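Local coordinates for putative oxidoreductase (Jannaschia sp., PDB 3C24), which is a putative oxidoreductase that probably binds a nicotinamide dinucleotide in an N-terminal Rossmann domain, its substrate being unknown, at residues 70-74 and 97-101; 17-21 and 39-43. All coordinates share one frame; numbering follows the deposited sequence. Where two conformers were deposited one is given.

Contact 1 (70-74 and 97-101); sequences VVVLA and VLILD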
# COMPACT_ATOMS: atom_id res chain seq x y z
N VAL A 70 -4.55 -33.90 14.41
CA VAL A 70 -4.19 -32.91 13.40
C VAL A 70 -2.68 -32.92 13.26
O VAL A 70 -1.97 -33.00 14.26
CB VAL A 70 -4.66 -31.48 13.82
CG1 VAL A 70 -4.35 -30.44 12.73
CG2 VAL A 70 -6.14 -31.48 14.14
N VAL A 71 -2.22 -32.89 12.02
CA VAL A 71 -0.78 -32.80 11.69
C VAL A 71 -0.59 -31.60 10.77
O VAL A 71 -1.04 -31.56 9.63
CB VAL A 71 -0.26 -34.07 11.02
CG1 VAL A 71 1.22 -33.93 10.70
CG2 VAL A 71 -0.52 -35.26 11.92
N VAL A 72 0.14 -30.62 11.30
CA VAL A 72 0.40 -29.36 10.65
C VAL A 72 1.75 -29.38 9.99
O VAL A 72 2.79 -29.62 10.64
CB VAL A 72 0.34 -28.16 11.65
CG1 VAL A 72 0.66 -26.87 10.86
CG2 VAL A 72 -0.99 -28.07 12.35
N LEU A 73 1.76 -29.11 8.70
CA LEU A 73 2.99 -29.11 7.93
C LEU A 73 3.63 -27.72 7.85
O LEU A 73 3.45 -27.01 6.87
CB LEU A 73 2.74 -29.65 6.50
CG LEU A 73 1.97 -30.99 6.43
CD1 LEU A 73 1.97 -31.49 4.99
CD2 LEU A 73 2.58 -32.05 7.30
N ALA A 74 4.32 -27.34 8.92
CA ALA A 74 4.95 -25.99 9.01
C ALA A 74 6.32 -26.00 8.34
O ALA A 74 7.35 -25.77 8.98
CB ALA A 74 5.07 -25.54 10.47
N VAL A 97 -4.65 -33.48 7.98
CA VAL A 97 -3.34 -32.99 7.52
C VAL A 97 -3.56 -31.55 7.05
O VAL A 97 -4.33 -31.26 6.09
CB VAL A 97 -2.79 -33.86 6.40
CG1 VAL A 97 -1.51 -33.23 5.82
CG2 VAL A 97 -2.58 -35.33 6.92
N LEU A 98 -2.92 -30.63 7.78
CA LEU A 98 -3.14 -29.22 7.63
C LEU A 98 -1.95 -28.53 6.96
O LEU A 98 -0.82 -28.55 7.45
CB LEU A 98 -3.49 -28.64 9.00
CG LEU A 98 -4.40 -27.41 9.08
CD1 LEU A 98 -4.81 -27.12 10.55
CD2 LEU A 98 -3.73 -26.23 8.43
N ILE A 99 -2.27 -28.00 5.79
CA ILE A 99 -1.30 -27.30 4.93
C ILE A 99 -1.54 -25.80 5.02
O ILE A 99 -2.67 -25.33 5.05
CB ILE A 99 -1.32 -27.79 3.44
CG1 ILE A 99 -1.52 -29.31 3.29
CG2 ILE A 99 -0.04 -27.39 2.74
CD1 ILE A 99 -2.99 -29.75 3.02
N LEU A 100 -0.44 -25.06 5.08
CA LEU A 100 -0.49 -23.63 5.34
C LEU A 100 -0.39 -22.76 4.09
O LEU A 100 -0.13 -21.55 4.19
CB LEU A 100 0.64 -23.27 6.32
CG LEU A 100 0.69 -24.07 7.64
CD1 LEU A 100 1.78 -23.57 8.64
CD2 LEU A 100 -0.70 -24.06 8.29
N ASP A 101 -0.52 -23.38 2.93
CA ASP A 101 -0.41 -22.71 1.65
C ASP A 101 -1.03 -23.60 0.59
O ASP A 101 -0.87 -24.81 0.59
CB ASP A 101 1.06 -22.44 1.33
CG ASP A 101 1.23 -21.46 0.16
OD1 ASP A 101 0.88 -21.77 -1.00
OD2 ASP A 101 1.76 -20.37 0.41
O HOH W 1 2.18 -26.07 4.70

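Contact 2 (17-21 and 39-43); sequences LGAGG and AAIEI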
# COMPACT_ATOMS: atom_id res chain seq x y z
N LEU A 17 4.88 -30.31 12.52
CA LEU A 17 6.13 -30.70 11.87
C LEU A 17 6.95 -29.44 11.59
O LEU A 17 6.44 -28.43 11.03
CB LEU A 17 5.84 -31.51 10.58
CG LEU A 17 5.45 -32.99 10.70
CD1 LEU A 17 4.48 -33.25 11.78
CD2 LEU A 17 4.97 -33.48 9.30
N GLY A 18 8.24 -29.49 11.93
CA GLY A 18 9.12 -28.34 11.76
C GLY A 18 8.77 -27.30 12.83
O GLY A 18 8.87 -26.10 12.64
N ALA A 19 8.39 -27.81 13.98
CA ALA A 19 7.89 -26.94 15.08
C ALA A 19 8.86 -25.91 15.58
O ALA A 19 8.43 -24.89 16.10
CB ALA A 19 7.40 -27.77 16.24
N GLY A 20 10.15 -26.15 15.43
CA GLY A 20 11.15 -25.21 15.99
C GLY A 20 11.75 -24.23 15.01
O GLY A 20 12.59 -23.37 15.35
N GLY A 21 11.32 -24.35 13.77
CA GLY A 21 11.80 -23.49 12.71
C GLY A 21 11.23 -22.09 12.80
O GLY A 21 10.39 -21.79 13.67
N ALA A 39 2.05 -31.62 20.17
CA ALA A 39 3.19 -32.52 19.90
C ALA A 39 4.12 -31.78 18.94
O ALA A 39 3.84 -31.71 17.75
CB ALA A 39 2.78 -33.87 19.31
N ALA A 40 5.21 -31.23 19.49
CA ALA A 40 6.18 -30.44 18.71
C ALA A 40 7.20 -31.34 18.12
O ALA A 40 8.06 -31.86 18.84
CB ALA A 40 6.85 -29.36 19.56
N ILE A 41 7.12 -31.47 16.80
CA ILE A 41 8.03 -32.36 16.04
C ILE A 41 9.12 -31.54 15.36
O ILE A 41 8.89 -30.72 14.46
CB ILE A 41 7.27 -33.23 14.98
CG1 ILE A 41 5.93 -33.75 15.57
CG2 ILE A 41 8.22 -34.35 14.38
CD1 ILE A 41 6.08 -34.59 16.81
N GLU A 42 10.35 -31.79 15.79
CA GLU A 42 11.49 -31.02 15.30
C GLU A 42 12.76 -31.81 15.44
O GLU A 42 13.11 -32.18 16.53
CB GLU A 42 11.67 -29.74 16.11
CG GLU A 42 12.83 -28.87 15.65
CD GLU A 42 12.72 -28.51 14.20
OE1 GLU A 42 11.81 -27.71 13.84
OE2 GLU A 42 13.52 -29.03 13.38
N ILE A 43 13.41 -32.03 14.31
CA ILE A 43 14.63 -32.83 14.30
C ILE A 43 15.86 -31.97 14.22
O ILE A 43 16.94 -32.43 14.60
CB ILE A 43 14.67 -33.90 13.13
CG1 ILE A 43 14.66 -33.22 11.76
CG2 ILE A 43 13.54 -34.90 13.26

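Contact 1 (70-74 and 97-101)
Leu73 and Val97 meet obliquely on one face of two parallel strands, CD1 of Leu73 resting 4.0 Å from CG1 of Val97. Leu73 turns its CG anti to its own carbonyl carbon (chi1 -50°), which carries the branch across to the neighbouring strand. The other face carries Val72 and Leu98, with Val70 and Leu100 packing at its ends. There Leu98 stands nearly perpendicular to its own strand, its CD1 4.0 Å from CG1 of Val70, while its CB sits by CG2 of Val72. Leu100, just beyond the strand end, crosses Val72 at about a right angle: its CD2 lies 4.0 Å from Val72 CG1, and its CD1 reaches the CA and CB of Ala74. Replacing Leu100 by an alanine would probably leave a gap beside Val72 and Ala74, both methyl branches being gone. Helix 160-172 closes this face through Ile168, Cys169 and Met172.

Between the faces, Leu98 N donates to Val71 O (2.8 Å) from a position tilted 28° off the carbonyl plane, and Leu73 N donates to Leu98 O (2.9 Å) nearly in line with the carbonyl bond. Farther on the strands splay apart, and a water takes over, donating to Leu73 O (2.7 Å) and accepting from Leu100 N (2.8 Å). Strands 70-73 and 96-99, linked through helix 77-87, form a beta-alpha-beta unit in the parallel part of the mixed sheet, as in a Rossmann fold.

Contact 2 (17-21 and 39-43)
Glu42 reaches over the turn 18-21 and places its carboxylate against the backbone of Gly20, whose N donates to OE1 (2.8 Å), OE1 using its anti lone pair. The side chain gets there by leaving the backbone extended, with CG anti to N (chi1 -179°), and then bending at chi2 (56°). This bend brings CG close over Gly20, 4.0 Å from its CA, and a CB on Gly20 would be tight against Glu42 CG. The other carboxylate oxygen, OE2, accepts from the backbone N of Ala44, so both ends of the group are held and its rotation is fixed.

Ile41 contributes both its carbonyl and its side chain. Its oxygen receives a nearly straight bond from Ala19 N (3.0 Å, 169° at the hydrogen), the donor standing above the carbonyl plane, and a weak, bent one from Gly18 N. The side chain of Ile41 runs alongside that of Leu17, pointing the same way, with CG1 4.1 Å from Leu17 CD1. Ala19 turns its methyl toward the strand, where CB meets Ala40 CB at 3.7 Å; Leu51 of helix 45-53 packs against both.

Gly18, with its positive phi, begins a type I turn between strand 13-17 and helix 22-33. The sequence Gly18-Ala19-Gly20-Gly21, facing an acidic residue just past the end of the second strand, is consistent with the glycine-rich dinucleotide-binding loop of Rossmann folds.

Overall arrangement
Contacts 1 and 2 belong to one sheet and adjoin at strand 13-17, which lies between strands 37-41 and 70-73. Leu17 joins the two: its N probably donates to Val72 O, and its side chain packs on Val71 and Leu73. Contact 1 is the more fully buried, with eight of its nine touching residues buried against five of eight in contact 2, which lies on an edge strand of the sheet within this chain; their centres are about 12 and 19 Å from that of the chain. Their chemistry follows: contact 1 couples parallel strands through straight backbone bonds and branched aliphatic side chains, whereas contact 2 joins a glycine-rich turn to a strand end through a carbonyl, a carboxylate and close-packed alanines.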